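Local coordinates for protein putative conjugative transposon recombinase (PDB 3G13) that probably binds DNA and takes part in DNA strand exchange as a serine recombinase of a conjugative transposon, this chain being its N-terminal resolvase domain, at residues N90-D93 and T94-Y97; E123-L126 and V127-S131; E138-S141 and A142-K146. All blocks are in the same frame, centred on the assembly; numbering follows the deposited sequence.

Contact 1 (N90-D93 and T94-Y97); sequences NTLD and TLKY
From Asn90 to Tyr97 the backbone forms the first turns of helix 91-102, in which Thr94, Leu95, Lys96 and Tyr97 each donate their N-H to the carbonyl four residues back, the straightest being Tyr97 N to Asp93 O (3.0 Å, 174°). Asn90 is the N-cap. Its OD1 accepts from Asp93 N at 2.7 Å, with the donor nearly along the C=O axis, and so serves an amide of the first turn that has no helical carbonyl before it. The backbone O of Asn90 is gripped twice, by Thr94 N and by Thr94 OG1 (2.8 Å). The hydroxyl comes in well above the carbonyl plane, 44° out of it; it can fold back this way because chi1 of -53° places OG1 beside its own backbone N. Thr94 OG1 also bonds to Gln135 of the second subunit. One turn on, the Tyr97 ring meets Asp93 O obliquely, CD2 lying 3.2 Å from that oxygen, while CG of Lys96 sits over the centre of one ring face, 4.3 Å above its plane. Leu95 and Leu92 approach only loosely, CD1 to CD2 at 4.5 Å. Thr91, Leu92, Thr94 and Leu95 turn to helix 120-150, with Thr91 bonded through OG1 to Glu136, whereas Tyr97 packs edge-to-face on Phe64 and bonds to Gln65, tying this helix start to helix 62-72.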
loop_
_atom_site.group_PDB
_atom_site.type_symbol
_atom_site.label_atom_id
_atom_site.label_comp_id
_atom_site.label_asym_id
_atom_site.label_seq_id
_atom_site.Cartn_x
_atom_site.Cartn_y
_atom_site.Cartn_z
ATOM N N ASN A 90 -7.092 2.415 9.332
ATOM C CA ASN A 90 -7.199 2.109 7.906
ATOM C C ASN A 90 -6.197 2.904 7.096
ATOM O O ASN A 90 -5.537 3.787 7.637
ATOM C CB ASN A 90 -8.635 2.377 7.401
ATOM C CG ASN A 90 -9.091 3.787 7.680
ATOM O OD1 ASN A 90 -8.381 4.740 7.411
ATOM N ND2 ASN A 90 -10.313 3.931 8.216
ATOM N N THR A 91 -6.145 2.626 5.795
ATOM C CA THR A 91 -5.214 3.288 4.889
ATOM C C THR A 91 -5.421 4.803 4.804
ATOM O O THR A 91 -4.456 5.566 4.894
ATOM C CB THR A 91 -5.263 2.633 3.495
ATOM O OG1 THR A 91 -4.862 1.267 3.641
ATOM C CG2 THR A 91 -4.287 3.320 2.538
ATOM N N LEU A 92 -6.680 5.227 4.641
ATOM C CA LEU A 92 -7.012 6.638 4.542
ATOM C C LEU A 92 -6.588 7.470 5.773
ATOM O O LEU A 92 -6.090 8.590 5.631
ATOM C CB LEU A 92 -8.506 6.821 4.247
ATOM C CG LEU A 92 -8.868 6.596 2.775
ATOM C CD1 LEU A 92 -10.383 6.674 2.607
ATOM C CD2 LEU A 92 -8.195 7.655 1.905
ATOM N N ASP A 93 -6.795 6.921 6.958
ATOM C CA ASP A 93 -6.375 7.612 8.195
ATOM C C ASP A 93 -4.861 7.606 8.330
ATOM O O ASP A 93 -4.289 8.594 8.800
ATOM C CB ASP A 93 -6.997 6.976 9.447
ATOM C CG ASP A 93 -8.483 7.312 9.604
ATOM O OD1 ASP A 93 -8.949 8.249 8.923
ATOM O OD2 ASP A 93 -9.162 6.625 10.403
ATOM N N THR A 94 -4.215 6.503 7.932
ATOM C CA THR A 94 -2.735 6.429 7.968
ATOM C C THR A 94 -2.141 7.569 7.134
ATOM O O THR A 94 -1.233 8.281 7.584
ATOM C CB THR A 94 -2.172 5.053 7.466
ATOM O OG1 THR A 94 -2.786 3.954 8.167
ATOM C CG2 THR A 94 -0.670 4.991 7.671
ATOM N N LEU A 95 -2.667 7.730 5.917
ATOM C CA LEU A 95 -2.310 8.833 5.024
ATOM C C LEU A 95 -2.507 10.185 5.646
ATOM O O LEU A 95 -1.595 11.017 5.663
ATOM C CB LEU A 95 -3.155 8.768 3.725
ATOM C CG LEU A 95 -2.687 7.756 2.689
ATOM C CD1 LEU A 95 -3.753 7.610 1.549
ATOM C CD2 LEU A 95 -1.324 8.246 2.160
ATOM N N LYS A 96 -3.730 10.411 6.128
ATOM C CA LYS A 96 -4.122 11.691 6.714
ATOM C C LYS A 96 -3.128 12.099 7.819
ATOM O O LYS A 96 -2.592 13.204 7.797
ATOM C CB LYS A 96 -5.542 11.560 7.288
ATOM C CG LYS A 96 -6.049 12.688 8.163
ATOM C CD LYS A 96 -7.496 12.404 8.590
ATOM C CE LYS A 96 -7.920 13.235 9.809
ATOM N NZ LYS A 96 -8.066 14.695 9.509
ATOM N N TYR A 97 -2.941 11.224 8.806
ATOM C CA TYR A 97 -2.133 11.599 9.956
ATOM C C TYR A 97 -0.641 11.606 9.668
ATOM O O TYR A 97 0.091 12.458 10.196
ATOM C CB TYR A 97 -2.471 10.722 11.160
ATOM C CG TYR A 97 -3.897 10.951 11.644
ATOM C CD1 TYR A 97 -4.294 12.207 12.107
ATOM C CD2 TYR A 97 -4.840 9.907 11.649
ATOM C CE1 TYR A 97 -5.613 12.438 12.554
ATOM C CE2 TYR A 97 -6.166 10.132 12.102
ATOM C CZ TYR A 97 -6.528 11.401 12.542
ATOM O OH TYR A 97 -7.809 11.648 12.992
#

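Contact 2 (E123-L126 and V127-S131); sequences ELLL and VVLSS
Leu126 O is held by two donors from Ser130, the side-chain OG at 2.6 Å and the backbone N at 2.9 Å, and they reach it from opposite faces of the carbonyl plane. This is the familiar serine back-bond of an alpha-helix, here within the long helix 120-150 that in serine recombinases of the resolvase family runs from the catalytic domain towards the DNA-binding parts. With chi1 at -55°, OG of Ser130 stands beside its own backbone N and can share the acceptor with it. The N-H bond is bent, 150° at the hydrogen, whereas Leu129 N meets Leu125 O at 171° and 2.8 Å.

Apolar contact follows the same four-residue spacing. Leu125 and Leu129 cross obliquely, and CD1 of Leu125 lies 4.0 Å from both CD1 and CG of Leu129. Different first torsions bring them together: CG of Leu125 is anti to the backbone N and leans forward along the helix, while CG of Leu129 is anti to its carbonyl carbon and leans back. Leu124 and Val127 touch more distantly, CD1 of the former lying 4.5 Å from CB of the latter.

The turns are also wedged between partners. Leu126 and Leu129 face helix 91-102, packing on Val98 and on Thr94 and Leu95 respectively. Leu125 and Val128 instead meet the second subunit, at its Val128 and Ile115, and Ser131 OG bonds to Glu113 of that subunit. CB of Val128 lies beside the carbonyls of Leu124 and Leu125, and its CG2 comes to 3.4 Å from Leu124 O.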
loop_
_atom_site.group_PDB
_atom_site.type_symbol
_atom_site.label_atom_id
_atom_site.label_comp_id
_atom_site.label_asym_id
_atom_site.label_seq_id
_atom_site.Cartn_x
_atom_site.Cartn_y
_atom_site.Cartn_z
ATOM N N GLU A 123 8.570 8.707 1.778
ATOM C CA GLU A 123 7.884 9.168 0.588
ATOM C C GLU A 123 7.300 7.994 -0.228
ATOM O O GLU A 123 6.177 8.088 -0.723
ATOM C CB GLU A 123 8.803 10.045 -0.257
ATOM C CG GLU A 123 9.275 11.241 0.551
ATOM C CD GLU A 123 10.051 12.276 -0.235
ATOM O OE1 GLU A 123 10.864 11.898 -1.121
ATOM O OE2 GLU A 123 9.862 13.487 0.075
ATOM N N LEU A 124 8.060 6.906 -0.378
ATOM C CA LEU A 124 7.543 5.719 -1.060
ATOM C C LEU A 124 6.364 5.087 -0.279
ATOM O O LEU A 124 5.453 4.576 -0.884
ATOM C CB LEU A 124 8.643 4.702 -1.319
ATOM C CG LEU A 124 8.375 3.642 -2.405
ATOM C CD1 LEU A 124 8.091 4.328 -3.791
ATOM C CD2 LEU A 124 9.544 2.649 -2.461
ATOM N N LEU A 125 6.420 5.091 1.056
ATOM C CA LEU A 125 5.306 4.610 1.882
ATOM C C LEU A 125 4.030 5.320 1.472
ATOM O O LEU A 125 3.015 4.670 1.180
ATOM C CB LEU A 125 5.609 4.791 3.384
ATOM C CG LEU A 125 4.426 4.676 4.356
ATOM C CD1 LEU A 125 4.032 3.227 4.437
ATOM C CD2 LEU A 125 4.857 5.199 5.752
ATOM N N LEU A 126 4.108 6.649 1.376
ATOM C CA LEU A 126 2.952 7.484 1.074
ATOM C C LEU A 126 2.430 7.293 -0.354
ATOM O O LEU A 126 1.204 7.306 -0.580
ATOM C CB LEU A 126 3.294 8.947 1.343
ATOM C CG LEU A 126 3.489 9.314 2.825
ATOM C CD1 LEU A 126 3.917 10.768 2.870
ATOM C CD2 LEU A 126 2.188 9.077 3.667
ATOM N N VAL A 127 3.354 7.083 -1.298
ATOM C CA VAL A 127 2.993 6.756 -2.681
ATOM C C VAL A 127 2.201 5.444 -2.720
ATOM O O VAL A 127 1.149 5.367 -3.370
ATOM C CB VAL A 127 4.267 6.691 -3.631
ATOM C CG1 VAL A 127 3.957 5.904 -4.896
ATOM C CG2 VAL A 127 4.730 8.083 -4.036
ATOM N N VAL A 128 2.710 4.415 -2.030
ATOM C CA VAL A 128 2.096 3.082 -2.003
ATOM C C VAL A 128 0.732 3.130 -1.308
ATOM O O VAL A 128 -0.237 2.593 -1.816
ATOM C CB VAL A 128 2.997 1.980 -1.330
ATOM C CG1 VAL A 128 2.224 0.674 -1.156
ATOM C CG2 VAL A 128 4.235 1.689 -2.171
ATOM N N LEU A 129 0.669 3.794 -0.157
ATOM C CA LEU A 129 -0.611 3.996 0.543
ATOM C C LEU A 129 -1.646 4.765 -0.289
ATOM O O LEU A 129 -2.814 4.452 -0.192
ATOM C CB LEU A 129 -0.444 4.706 1.881
ATOM C CG LEU A 129 0.406 4.013 2.949
ATOM C CD1 LEU A 129 0.407 4.824 4.249
ATOM C CD2 LEU A 129 -0.073 2.604 3.160
ATOM N N SER A 130 -1.212 5.768 -1.062
ATOM C CA SER A 130 -2.125 6.513 -1.922
ATOM C C SER A 130 -2.742 5.603 -2.996
ATOM O O SER A 130 -3.934 5.725 -3.285
ATOM C CB SER A 130 -1.450 7.700 -2.606
ATOM O OG SER A 130 -0.837 8.564 -1.665
ATOM N N SER A 131 -1.932 4.700 -3.571
ATOM C CA SER A 131 -2.402 3.772 -4.609
ATOM C C SER A 131 -3.326 2.729 -4.009
ATOM O O SER A 131 -4.351 2.409 -4.582
ATOM C CB SER A 131 -1.236 3.092 -5.341
ATOM O OG SER A 131 -0.751 3.986 -6.331
#

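Contact 3 (E138-S141 and A142-K146); sequences ENIS and ANVKK
Ala142 N donates to Glu138 O at 2.9 Å, and the same i to i+4 pattern continues through the next three amides, Asn143 to Asn139, Val144 to Ile140 and Lys145 to Ser141, in the C-terminal half of the long alpha-helix 120-150. Each of these carbonyls thus has a backbone donor. Asn143 also lays its amide back over the preceding turn, ND2 coming to 3.2 Å from Asn139 O, but the angle is too poor for a hydrogen bond. The backbone O of Asn143 bonds to a glycerol, probably a crystallisation additive.

Both carboxylate oxygens of Glu138, and ND2 of Asn139, have partners, most of them in the second subunit. Glu138 OE2 takes a bond from Gln134 of the same chain and a salt bridge from Arg86 of the second subunit, and OE1 accepts from Gln57 of that subunit; Asn139 ND2 donates to the backbone O of Arg89 there.

On another side of the helix the contact is apolar and slight. Ile140 CG2 meets Val144 CG2 tip to tip at 4.3 Å. In Val144, CG1 is anti to the backbone N (chi1 163°), which leaves CG2 anti to the carbonyl carbon and 3.2 Å from Ile140 O. Within the later turn, Asn143 OD1 accepts from Lys146 NZ at 2.6 Å, the ammonium meeting the side-chain carbonyl almost head-on.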
loop_
_atom_site.group_PDB
_atom_site.type_symbol
_atom_site.label_atom_id
_atom_site.label_comp_id
_atom_site.label_asym_id
_atom_site.label_seq_id
_atom_site.Cartn_x
_atom_site.Cartn_y
_atom_site.Cartn_z
ATOM N N GLU A 138 -12.375 2.768 -4.799
ATOM C CA GLU A 138 -13.035 2.256 -5.982
ATOM C C GLU A 138 -13.666 0.889 -5.742
ATOM O O GLU A 138 -14.746 0.619 -6.275
ATOM C CB GLU A 138 -12.067 2.208 -7.165
ATOM C CG GLU A 138 -11.443 3.537 -7.477
ATOM C CD GLU A 138 -10.453 3.455 -8.655
ATOM O OE1 GLU A 138 -10.240 2.363 -9.195
ATOM O OE2 GLU A 138 -9.911 4.498 -9.044
ATOM N N ASN A 139 -13.007 0.027 -4.962
ATOM C CA ASN A 139 -13.600 -1.272 -4.606
ATOM C C ASN A 139 -14.923 -1.117 -3.829
ATOM O O ASN A 139 -15.885 -1.817 -4.118
ATOM C CB ASN A 139 -12.621 -2.173 -3.852
ATOM C CG ASN A 139 -11.747 -2.995 -4.778
ATOM O OD1 ASN A 139 -12.158 -3.350 -5.886
ATOM N ND2 ASN A 139 -10.533 -3.315 -4.329
ATOM N N ILE A 140 -14.959 -0.184 -2.867
ATOM C CA ILE A 140 -16.173 0.092 -2.074
ATOM C C ILE A 140 -17.273 0.565 -3.014
ATOM O O ILE A 140 -18.396 0.090 -2.947
ATOM C CB ILE A 140 -15.911 1.151 -0.974
ATOM C CG1 ILE A 140 -15.022 0.552 0.119
ATOM C CG2 ILE A 140 -17.231 1.733 -0.398
ATOM C CD1 ILE A 140 -14.399 1.613 1.067
ATOM N N SER A 141 -16.925 1.488 -3.892
ATOM C CA SER A 141 -17.851 2.045 -4.831
ATOM C C SER A 141 -18.439 0.956 -5.761
ATOM O O SER A 141 -19.675 0.872 -5.941
ATOM C CB SER A 141 -17.179 3.202 -5.558
ATOM O OG SER A 141 -17.953 3.573 -6.668
ATOM N N ALA A 142 -17.575 0.076 -6.273
ATOM C CA ALA A 142 -18.008 -1.048 -7.101
ATOM C C ALA A 142 -18.937 -2.006 -6.360
ATOM O O ALA A 142 -19.929 -2.469 -6.922
ATOM C CB ALA A 142 -16.808 -1.808 -7.687
ATOM N N ASN A 143 -18.601 -2.287 -5.101
ATOM C CA ASN A 143 -19.352 -3.209 -4.274
ATOM C C ASN A 143 -20.733 -2.667 -3.916
ATOM O O ASN A 143 -21.691 -3.424 -3.830
ATOM C CB ASN A 143 -18.548 -3.597 -3.009
ATOM C CG ASN A 143 -17.400 -4.539 -3.331
ATOM O OD1 ASN A 143 -17.454 -5.282 -4.318
ATOM N ND2 ASN A 143 -16.342 -4.506 -2.514
ATOM N N VAL A 144 -20.804 -1.360 -3.696
ATOM C CA VAL A 144 -22.045 -0.666 -3.442
ATOM C C VAL A 144 -22.964 -0.782 -4.670
ATOM O O VAL A 144 -24.124 -1.150 -4.531
ATOM C CB VAL A 144 -21.789 0.833 -3.086
ATOM C CG1 VAL A 144 -23.067 1.670 -3.218
ATOM C CG2 VAL A 144 -21.226 0.950 -1.674
ATOM N N LYS A 145 -22.425 -0.498 -5.858
ATOM C CA LYS A 145 -23.200 -0.606 -7.081
ATOM C C LYS A 145 -23.670 -2.049 -7.334
ATOM O O LYS A 145 -24.833 -2.246 -7.699
ATOM C CB LYS A 145 -22.422 -0.062 -8.276
ATOM C CG LYS A 145 -22.238 1.463 -8.261
ATOM C CD LYS A 145 -21.654 1.884 -9.608
ATOM C CE LYS A 145 -21.119 3.333 -9.607
ATOM N NZ LYS A 145 -22.248 4.289 -9.871
ATOM N N LYS A 146 -22.784 -3.043 -7.154
ATOM C CA LYS A 146 -23.189 -4.458 -7.220
ATOM C C LYS A 146 -24.267 -4.803 -6.198
ATOM O O LYS A 146 -25.225 -5.500 -6.526
ATOM C CB LYS A 146 -21.989 -5.411 -7.038
ATOM C CG LYS A 146 -21.342 -5.829 -8.374
ATOM C CD LYS A 146 -19.836 -6.050 -8.247
ATOM C CE LYS A 146 -19.483 -7.020 -7.108
ATOM N NZ LYS A 146 -18.204 -6.608 -6.424
#

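All three contacts are local, each a run of successive helical turns, so none closes a long loop and none nests in or crosses another; they follow in series. Contact 1 comes first, opening helix 91-102. The chain then passes through strands 107-110 and 115-116 before entering helix 120-150, whose early turns hold contact 2 and whose later turns hold contact 3. Contacts 1 and 2 meet directly: Thr94 CG2 lies 3.6 Å from Leu129 CD1, joining the two helices. Contact 3 stands apart, its centre about 22 Å from that of contact 2 further along the same helix. All three also touch the second subunit, so each contributes to the contact with it.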